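PDB 5BN3: NEQ263 from Nanoarchaeum equitans Kin4-M, which probably binds ATP as one subunit type of the NeqA-NeqB core complex, an archaeal ATP synthase of the alpha/beta family. Local coordinates for residues I63-D68 with A206-E211; I173-N178 with D387-R392; A376-K381 with S406-P411. All blocks are in the same frame, centred on the assembly; numbering follows the deposited sequence.

In the fold
From the N terminus, interaction 1 comes first. It brings the end of strand 62-64 and the loop after it onto helix 196-215 of the nucleotide-binding domain, closing a loop of 137 residues. Helix 166-178 lies inside that loop, and from it interaction 2 reaches forward to residues 387-392 in the C-terminal domain. Interactions 1 and 2 therefore cross along the chain, with centres about 26 Å apart. Interaction 3 closes a shorter span of 24 residues, from the end of helix 367-384 through most of helix 394-408. It crosses interaction 2, whose second segment lies in that span. Interactions 1 and 3 lie on opposite sides of the chain's centre, about 48 Å between centres.

Interaction 1. Residues I63-D68 with A206-E211; sequences IAVSED and ALTLAE
Ile63 and Val65 meet Thr208 through methyl groups. Ile63 and Thr208 approach tip to tip, with Ile63 CD1 3.9 Å from Thr208 CG2. Val65 comes at about a right angle to Thr208 and sets its CG1 3.9 Å from the same CG2. One threonine methyl thus serves two branched side chains. A third touch lies further along, where Leu209 CD1 packs 3.5 Å from the backbone O of Ser66. No hydrogen bond joins the two segments. They meet by van der Waals packing, methyl on methyl at Thr208 and methyl on carbonyl oxygen at Leu209.

The torsion of Thr208 separates its two branches. CG2 lies anti to the backbone N, while OG1 stands beside that N (chi1 -64°). The methyl is given to Ile63 and Val65, and the hydroxyl bonds to the backbone O of Arg204, one turn back in the helix, and to Arg265. Leu209 has CG anti to its own N (chi1 174°), which carries its end toward the loop. In that loop Ser66 OG accepts from Asp68 N at 3.2 Å, which makes an ST turn just beyond the strand.

Strand 62-64 pairs with strand 91-93 in a small antiparallel sheet. Helix 196-215, in the nucleotide-binding domain, lies between this small sheet and the large mixed sheet: Thr208 packs on Arg92 of strand 91-93, while Ala206, Leu209 and Ala210 pack on Ile158 of strand 156-162.

Interaction 2. Residues I173-N178 with D387-R392; sequences IDEFIN and DYYEYR
Glu175 and Tyr388 make a small polar surface contact between helix 166-178 of the nucleotide-binding domain and the loop joining helices 367-384 and 394-408 in the C-terminal domain. The loop segment opens with a type I beta turn from Asp387 to Glu390. An Asx turn lies within it, with Asp387 OD1 accepting from Tyr389 N at 2.6 Å. The turn carries the two tyrosines. Tyr388 CD2 sits 3.4 Å above one face of the Tyr389 ring, offset toward its rim.

Glu175 and Tyr388 come from opposite directions. Glu175 starts with CG anti to the backbone N (chi1 176°), then bends at chi2, which brings its carboxylate to the Tyr388 hydroxyl. The carboxylate and ring planes are 30° apart. Arg149 of helix 140-151 lies beside both: it makes a cation-pi contact with Tyr388 and a long, weak ion pair with Glu175. An alanine in place of Glu175 would probably leave the Tyr388 hydroxyl without this carboxylate and remove the long, weak ion pair to Arg149. Tyr389 is a looser neighbour, its CE1 4.4 Å from Glu175 OE2. The polar link is at most a weak hydrogen bond, with Tyr388 OH 2.9 Å from Glu175 OE2.

Interaction 3. Residues A376-K381 with S406-P411; sequences AELVEK and SQSGLP
Leu378 holds CG beside its backbone N (chi1 -65°) with an extended second torsion (chi2 169°), and this carries its CD1 methyl toward Gln407 and Ser408. Ser408 likewise has OG beside its own N (chi1 -62°), which sets the hydroxyl oxygen next to that methyl.

One leucine branch makes the closest touches. Leu378 CD1 lies 3.7 Å from Gln407 CB and also 3.7 Å from Ser408 OG. It therefore meets the root of one side chain and the end of the other. Leu378 and Gln407 cross obliquely. Beyond CG the glutamine chain is extended, and its OE1 lies 4.1 Å from both Leu378 CD1 and CD2, a looser contact. Leu378 and Ser408 are buried, while Gln407 is partly exposed.

No hydrogen bond crosses between the segments. The buried hydroxyl of Ser408 is satisfied within its own helix, by the backbone O of Ile404 one turn back. Against the Leu378 methyl it makes only van der Waals contact. Gln407 NE2 has a weak hydrogen bond with Ser403 OG. Gly409 is the first residue to leave helical backbone angles and takes a positive phi (102°), just after the helix ends at Ser408. Leu410 beyond it still packs on Ala371 and Tyr372 of helix 367-384.

The two segments belong to helices 367-384 and 394-408 of the C-terminal domain. Leu378 also packs on Ile404, and Ser408 on Phe375. Lys374 NZ bonds to the backbone O of Gln407, a further tie between the two helices. Another side of helix 367-384 meets helix 334-356, where Ala376 and Val379 pack on Tyr347.

Interaction 1. Residues I63-D68 with A206-E211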
loop_
_atom_site.group_PDB
_atom_site.type_symbol
_atom_site.label_atom_id
_atom_site.label_comp_id
_atom_site.label_asym_id
_atom_site.label_seq_id
_atom_site.Cartn_x
_atom_site.Cartn_y
_atom_site.Cartn_z
ATOM N N ILE B 63 -16.009 20.231 -34.894
ATOM C CA ILE B 63 -15.975 21.688 -34.880
ATOM C C ILE B 63 -15.642 22.234 -36.264
ATOM O O ILE B 63 -14.940 21.590 -37.046
ATOM C CB ILE B 63 -14.961 22.244 -33.854
ATOM C CG1 ILE B 63 -13.553 21.717 -34.143
ATOM C CG2 ILE B 63 -15.386 21.895 -32.437
ATOM C CD1 ILE B 63 -12.452 22.504 -33.450
ATOM N N ALA B 64 -16.157 23.421 -36.566
ATOM C CA ALA B 64 -15.788 24.113 -37.792
ATOM C C ALA B 64 -14.387 24.678 -37.612
ATOM O O ALA B 64 -14.130 25.397 -36.649
ATOM C CB ALA B 64 -16.774 25.228 -38.082
ATOM N N VAL B 65 -13.480 24.349 -38.527
ATOM C CA VAL B 65 -12.113 24.856 -38.446
ATOM C C VAL B 65 -11.885 26.032 -39.394
ATOM O O VAL B 65 -12.272 25.988 -40.564
ATOM C CB VAL B 65 -11.063 23.752 -38.707
ATOM C CG1 VAL B 65 -11.065 22.739 -37.574
ATOM C CG2 VAL B 65 -11.320 23.061 -40.037
ATOM N N SER B 66 -11.265 27.083 -38.867
ATOM C CA SER B 66 -10.929 28.276 -39.637
ATOM C C SER B 66 -10.013 29.152 -38.800
ATOM O O SER B 66 -9.736 28.836 -37.641
ATOM C CB SER B 66 -12.189 29.059 -40.016
ATOM O OG SER B 66 -12.825 29.601 -38.872
ATOM N N GLU B 67 -9.549 30.253 -39.378
ATOM C CA GLU B 67 -8.705 31.187 -38.647
ATOM C C GLU B 67 -9.544 32.172 -37.841
ATOM O O GLU B 67 -9.010 33.104 -37.243
ATOM C CB GLU B 67 -7.772 31.939 -39.601
ATOM C CG GLU B 67 -6.809 31.045 -40.364
ATOM C CD GLU B 67 -5.584 31.795 -40.852
ATOM O OE1 GLU B 67 -5.366 32.939 -40.397
ATOM O OE2 GLU B 67 -4.834 31.240 -41.682
ATOM N N ASP B 68 -10.857 31.954 -37.826
ATOM C CA ASP B 68 -11.777 32.805 -37.078
ATOM C C ASP B 68 -11.554 32.720 -35.567
ATOM O O ASP B 68 -11.824 33.677 -34.841
ATOM C CB ASP B 68 -13.231 32.449 -37.411
ATOM C CG ASP B 68 -13.620 32.824 -38.832
ATOM O OD1 ASP B 68 -12.890 33.615 -39.466
ATOM O OD2 ASP B 68 -14.667 32.336 -39.308
ATOM N N ALA B 206 -8.727 22.291 -29.106
ATOM C CA ALA B 206 -7.566 23.167 -29.230
ATOM C C ALA B 206 -6.530 22.591 -30.190
ATOM O O ALA B 206 -5.935 23.318 -30.991
ATOM C CB ALA B 206 -6.943 23.409 -27.866
ATOM N N LEU B 207 -6.301 21.286 -30.092
ATOM C CA LEU B 207 -5.350 20.610 -30.970
ATOM C C LEU B 207 -5.901 20.373 -32.377
ATOM O O LEU B 207 -5.140 20.311 -33.343
ATOM C CB LEU B 207 -4.883 19.294 -30.343
ATOM C CG LEU B 207 -3.904 19.464 -29.181
ATOM C CD1 LEU B 207 -3.700 18.153 -28.452
ATOM C CD2 LEU B 207 -2.583 19.983 -29.700
ATOM N N THR B 208 -7.220 20.233 -32.494
ATOM C CA THR B 208 -7.850 20.148 -33.808
ATOM C C THR B 208 -7.620 21.454 -34.565
ATOM O O THR B 208 -7.299 21.445 -35.754
ATOM C CB THR B 208 -9.359 19.861 -33.700
ATOM O OG1 THR B 208 -9.556 18.568 -33.115
ATOM C CG2 THR B 208 -10.009 19.888 -35.074
ATOM N N LEU B 209 -7.770 22.577 -33.868
ATOM C CA LEU B 209 -7.475 23.879 -34.458
ATOM C C LEU B 209 -5.989 23.999 -34.772
ATOM O O LEU B 209 -5.609 24.515 -35.821
ATOM C CB LEU B 209 -7.896 25.011 -33.517
ATOM C CG LEU B 209 -7.501 26.413 -33.995
ATOM C CD1 LEU B 209 -8.232 26.758 -35.281
ATOM C CD2 LEU B 209 -7.760 27.472 -32.935
ATOM N N ALA B 210 -5.152 23.511 -33.862
ATOM C CA ALA B 210 -3.705 23.594 -34.033
ATOM C C ALA B 210 -3.229 22.831 -35.266
ATOM O O ALA B 210 -2.373 23.314 -36.009
ATOM C CB ALA B 210 -3.002 23.084 -32.794
ATOM N N GLU B 211 -3.777 21.638 -35.471
ATOM C CA GLU B 211 -3.421 20.815 -36.626
ATOM C C GLU B 211 -3.881 21.459 -37.928
ATOM O O GLU B 211 -3.215 21.339 -38.956
ATOM C CB GLU B 211 -4.028 19.416 -36.500
ATOM C CG GLU B 211 -3.360 18.528 -35.463
ATOM C CD GLU B 211 -4.097 17.220 -35.270
ATOM O OE1 GLU B 211 -5.299 17.155 -35.614
ATOM O OE2 GLU B 211 -3.478 16.253 -34.777
#

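Interaction 2. Residues I173-N178 with D387-R392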
loop_
_atom_site.group_PDB
_atom_site.type_symbol
_atom_site.label_atom_id
_atom_site.label_comp_id
_atom_site.label_asym_id
_atom_site.label_seq_id
_atom_site.Cartn_x
_atom_site.Cartn_y
_atom_site.Cartn_z
ATOM N N ILE B 173 -4.756 35.285 -19.779
ATOM C CA ILE B 173 -5.472 36.236 -20.629
ATOM C C ILE B 173 -4.945 37.663 -20.467
ATOM O O ILE B 173 -4.694 38.358 -21.454
ATOM C CB ILE B 173 -6.993 36.208 -20.335
ATOM C CG1 ILE B 173 -7.602 34.876 -20.788
ATOM C CG2 ILE B 173 -7.705 37.360 -21.023
ATOM C CD1 ILE B 173 -9.076 34.728 -20.453
ATOM N N ASP B 174 -4.770 38.089 -19.219
ATOM C CA ASP B 174 -4.292 39.440 -18.933
ATOM C C ASP B 174 -2.864 39.691 -19.426
ATOM O O ASP B 174 -2.555 40.784 -19.896
ATOM C CB ASP B 174 -4.414 39.749 -17.435
ATOM C CG ASP B 174 -5.860 39.867 -16.975
ATOM O OD1 ASP B 174 -6.766 39.902 -17.835
ATOM O OD2 ASP B 174 -6.086 39.939 -15.748
ATOM N N GLU B 175 -1.999 38.686 -19.321
ATOM C CA GLU B 175 -0.622 38.810 -19.804
ATOM C C GLU B 175 -0.576 38.850 -21.329
ATOM O O GLU B 175 0.199 39.608 -21.916
ATOM C CB GLU B 175 0.246 37.661 -19.269
ATOM C CG GLU B 175 1.682 37.635 -19.792
ATOM C CD GLU B 175 2.616 38.587 -19.055
ATOM O OE1 GLU B 175 2.124 39.479 -18.332
ATOM O OE2 GLU B 175 3.849 38.438 -19.198
ATOM N N PHE B 176 -1.417 38.041 -21.971
ATOM C CA PHE B 176 -1.514 38.044 -23.429
ATOM C C PHE B 176 -2.021 39.393 -23.934
ATOM O O PHE B 176 -1.606 39.867 -24.992
ATOM C CB PHE B 176 -2.430 36.915 -23.915
ATOM C CG PHE B 176 -1.813 35.547 -23.814
ATOM C CD1 PHE B 176 -0.434 35.394 -23.761
ATOM C CD2 PHE B 176 -2.610 34.411 -23.775
ATOM C CE1 PHE B 176 0.137 34.136 -23.671
ATOM C CE2 PHE B 176 -2.045 33.150 -23.684
ATOM C CZ PHE B 176 -0.669 33.013 -23.632
ATOM N N ILE B 177 -2.917 40.004 -23.164
ATOM C CA ILE B 177 -3.452 41.321 -23.490
ATOM C C ILE B 177 -2.394 42.411 -23.298
ATOM O O ILE B 177 -2.213 43.269 -24.163
ATOM C CB ILE B 177 -4.717 41.631 -22.648
ATOM C CG1 ILE B 177 -5.895 40.784 -23.144
ATOM C CG2 ILE B 177 -5.075 43.107 -22.714
ATOM C CD1 ILE B 177 -7.144 40.895 -22.293
ATOM N N ASN B 178 -1.688 42.366 -22.172
ATOM C CA ASN B 178 -0.667 43.368 -21.870
ATOM C C ASN B 178 0.562 43.286 -22.775
ATOM O O ASN B 178 1.242 44.286 -22.990
ATOM C CB ASN B 178 -0.251 43.284 -20.399
ATOM C CG ASN B 178 -1.397 43.584 -19.450
ATOM O OD1 ASN B 178 -2.385 44.219 -19.826
ATOM N ND2 ASN B 178 -1.269 43.131 -18.209
ATOM N N ASP B 387 15.284 37.325 -13.780
ATOM C CA ASP B 387 14.014 38.041 -13.664
ATOM C C ASP B 387 12.965 37.545 -14.664
ATOM O O ASP B 387 13.296 37.087 -15.760
ATOM C CB ASP B 387 14.219 39.548 -13.830
ATOM C CG ASP B 387 12.983 40.346 -13.463
ATOM O OD1 ASP B 387 12.142 40.592 -14.355
ATOM O OD2 ASP B 387 12.843 40.719 -12.279
ATOM N N TYR B 388 11.700 37.646 -14.266
ATOM C CA TYR B 388 10.567 37.260 -15.101
ATOM C C TYR B 388 10.515 38.062 -16.401
ATOM O O TYR B 388 9.984 37.596 -17.411
ATOM C CB TYR B 388 9.276 37.443 -14.295
ATOM C CG TYR B 388 7.992 37.215 -15.058
ATOM C CD1 TYR B 388 7.735 36.006 -15.683
ATOM C CD2 TYR B 388 7.019 38.200 -15.118
ATOM C CE1 TYR B 388 6.553 35.795 -16.369
ATOM C CE2 TYR B 388 5.835 37.997 -15.798
ATOM C CZ TYR B 388 5.607 36.792 -16.421
ATOM O OH TYR B 388 4.432 36.583 -17.102
ATOM N N TYR B 389 11.077 39.267 -16.374
ATOM C CA TYR B 389 11.074 40.134 -17.549
ATOM C C TYR B 389 12.447 40.240 -18.201
ATOM O O TYR B 389 12.679 41.109 -19.041
ATOM C CB TYR B 389 10.551 41.524 -17.180
ATOM C CG TYR B 389 9.106 41.516 -16.756
ATOM C CD1 TYR B 389 8.109 41.176 -17.655
ATOM C CD2 TYR B 389 8.738 41.849 -15.462
ATOM C CE1 TYR B 389 6.789 41.162 -17.277
ATOM C CE2 TYR B 389 7.415 41.843 -15.075
ATOM C CZ TYR B 389 6.446 41.499 -15.989
ATOM O OH TYR B 389 5.124 41.487 -15.616
ATOM N N GLU B 390 13.353 39.348 -17.818
ATOM C CA GLU B 390 14.711 39.364 -18.348
ATOM C C GLU B 390 14.888 38.358 -19.480
ATOM O O GLU B 390 14.492 37.195 -19.356
ATOM C CB GLU B 390 15.722 39.071 -17.234
ATOM C CG GLU B 390 17.167 39.013 -17.709
ATOM C CD GLU B 390 18.153 38.830 -16.571
ATOM O OE1 GLU B 390 17.708 38.667 -15.413
ATOM O OE2 GLU B 390 19.375 38.849 -16.832
ATOM N N TYR B 391 15.475 38.814 -20.583
ATOM C CA TYR B 391 15.814 37.940 -21.699
ATOM C C TYR B 391 17.328 37.837 -21.823
ATOM O O TYR B 391 18.019 38.849 -21.949
ATOM C CB TYR B 391 15.226 38.478 -23.011
ATOM C CG TYR B 391 15.472 37.577 -24.202
ATOM C CD1 TYR B 391 16.674 37.622 -24.902
ATOM C CD2 TYR B 391 14.502 36.686 -24.630
ATOM C CE1 TYR B 391 16.900 36.796 -25.984
ATOM C CE2 TYR B 391 14.718 35.860 -25.713
ATOM C CZ TYR B 391 15.917 35.918 -26.384
ATOM O OH TYR B 391 16.129 35.091 -27.463
ATOM N N ARG B 392 17.843 36.614 -21.799
ATOM C CA ARG B 392 19.270 36.401 -21.988
ATOM C C ARG B 392 19.541 35.717 -23.320
ATOM O O ARG B 392 18.978 34.661 -23.611
ATOM C CB ARG B 392 19.847 35.564 -20.841
ATOM C CG ARG B 392 19.654 36.179 -19.468
ATOM C CD ARG B 392 20.532 35.496 -18.443
ATOM N NE ARG B 392 20.316 36.014 -17.095
ATOM C CZ ARG B 392 20.429 35.283 -15.991
ATOM N NH1 ARG B 392 20.748 33.999 -16.077
ATOM N NH2 ARG B 392 20.215 35.832 -14.806
#

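Interaction 3. Residues A376-K381 with S406-P411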
loop_
_atom_site.group_PDB
_atom_site.type_symbol
_atom_site.label_atom_id
_atom_site.label_comp_id
_atom_site.label_asym_id
_atom_site.label_seq_id
_atom_site.Cartn_x
_atom_site.Cartn_y
_atom_site.Cartn_z
ATOM N N ALA B 376 28.226 25.127 -7.886
ATOM C CA ALA B 376 26.808 24.835 -7.729
ATOM C C ALA B 376 26.072 25.975 -7.033
ATOM O O ALA B 376 24.919 26.261 -7.353
ATOM C CB ALA B 376 26.619 23.536 -6.968
ATOM N N GLU B 377 26.737 26.616 -6.076
ATOM C CA GLU B 377 26.153 27.753 -5.373
ATOM C C GLU B 377 25.943 28.927 -6.327
ATOM O O GLU B 377 24.891 29.567 -6.317
ATOM C CB GLU B 377 27.051 28.184 -4.209
ATOM C CG GLU B 377 26.499 29.358 -3.411
ATOM C CD GLU B 377 27.552 30.043 -2.559
ATOM O OE1 GLU B 377 28.566 29.395 -2.221
ATOM O OE2 GLU B 377 27.367 31.234 -2.231
ATOM N N LEU B 378 26.949 29.197 -7.154
ATOM C CA LEU B 378 26.901 30.315 -8.096
ATOM C C LEU B 378 25.966 30.053 -9.279
ATOM O O LEU B 378 25.358 30.983 -9.809
ATOM C CB LEU B 378 28.307 30.645 -8.602
ATOM C CG LEU B 378 29.334 31.165 -7.592
ATOM C CD1 LEU B 378 30.722 31.185 -8.205
ATOM C CD2 LEU B 378 28.954 32.552 -7.125
ATOM N N VAL B 379 25.865 28.794 -9.698
ATOM C CA VAL B 379 24.932 28.413 -10.756
ATOM C C VAL B 379 23.509 28.786 -10.352
ATOM O O VAL B 379 22.758 29.364 -11.136
ATOM C CB VAL B 379 25.016 26.900 -11.063
ATOM C CG1 VAL B 379 23.748 26.409 -11.737
ATOM C CG2 VAL B 379 26.222 26.603 -11.934
ATOM N N GLU B 380 23.155 28.471 -9.111
ATOM C CA GLU B 380 21.818 28.752 -8.610
ATOM C C GLU B 380 21.586 30.250 -8.410
ATOM O O GLU B 380 20.477 30.739 -8.614
ATOM C CB GLU B 380 21.567 27.981 -7.309
ATOM C CG GLU B 380 21.626 26.465 -7.481
ATOM C CD GLU B 380 21.528 25.706 -6.170
ATOM O OE1 GLU B 380 21.536 26.348 -5.098
ATOM O OE2 GLU B 380 21.445 24.460 -6.214
ATOM N N LYS B 381 22.634 30.972 -8.024
ATOM C CA LYS B 381 22.510 32.397 -7.710
ATOM C C LYS B 381 22.610 33.319 -8.921
ATOM O O LYS B 381 21.959 34.362 -8.965
ATOM C CB LYS B 381 23.565 32.806 -6.676
ATOM C CG LYS B 381 23.259 32.354 -5.261
ATOM C CD LYS B 381 24.430 32.623 -4.327
ATOM C CE LYS B 381 24.070 32.286 -2.889
ATOM N NZ LYS B 381 25.263 32.288 -1.998
ATOM N N SER B 406 35.430 30.690 -13.565
ATOM C CA SER B 406 36.599 31.413 -13.077
ATOM C C SER B 406 36.505 31.679 -11.577
ATOM O O SER B 406 37.465 31.444 -10.841
ATOM C CB SER B 406 36.761 32.729 -13.837
ATOM O OG SER B 406 36.902 32.496 -15.227
ATOM N N GLN B 407 35.349 32.171 -11.131
ATOM C CA GLN B 407 35.114 32.440 -9.714
ATOM C C GLN B 407 35.282 31.183 -8.866
ATOM O O GLN B 407 35.720 31.252 -7.720
ATOM C CB GLN B 407 33.705 33.004 -9.491
ATOM C CG GLN B 407 33.438 34.362 -10.120
ATOM C CD GLN B 407 32.130 34.976 -9.643
ATOM O OE1 GLN B 407 31.910 35.141 -8.443
ATOM N NE2 GLN B 407 31.255 35.312 -10.586
ATOM N N SER B 408 34.932 30.038 -9.441
ATOM C CA SER B 408 34.955 28.776 -8.711
ATOM C C SER B 408 36.347 28.159 -8.620
ATOM O O SER B 408 36.639 27.412 -7.687
ATOM C CB SER B 408 33.983 27.780 -9.345
ATOM O OG SER B 408 32.657 28.272 -9.285
ATOM N N GLY B 409 37.205 28.467 -9.588
ATOM C CA GLY B 409 38.542 27.902 -9.614
ATOM C C GLY B 409 38.657 26.776 -10.621
ATOM O O GLY B 409 39.752 26.281 -10.895
ATOM N N LEU B 410 37.515 26.367 -11.166
ATOM C CA LEU B 410 37.473 25.368 -12.226
ATOM C C LEU B 410 37.982 25.992 -13.523
ATOM O O LEU B 410 38.007 27.216 -13.653
ATOM C CB LEU B 410 36.040 24.856 -12.412
ATOM C CG LEU B 410 35.389 24.142 -11.225
ATOM C CD1 LEU B 410 33.969 23.696 -11.553
ATOM C CD2 LEU B 410 36.232 22.954 -10.814
ATOM N N PRO B 411 38.420 25.155 -14.478
ATOM C CA PRO B 411 38.779 25.663 -15.807
ATOM C C PRO B 411 37.595 26.335 -16.491
ATOM O O PRO B 411 37.665 27.533 -16.767
ATOM C CB PRO B 411 39.154 24.392 -16.572
ATOM C CG PRO B 411 39.637 23.462 -15.527
ATOM C CD PRO B 411 38.801 23.741 -14.309
#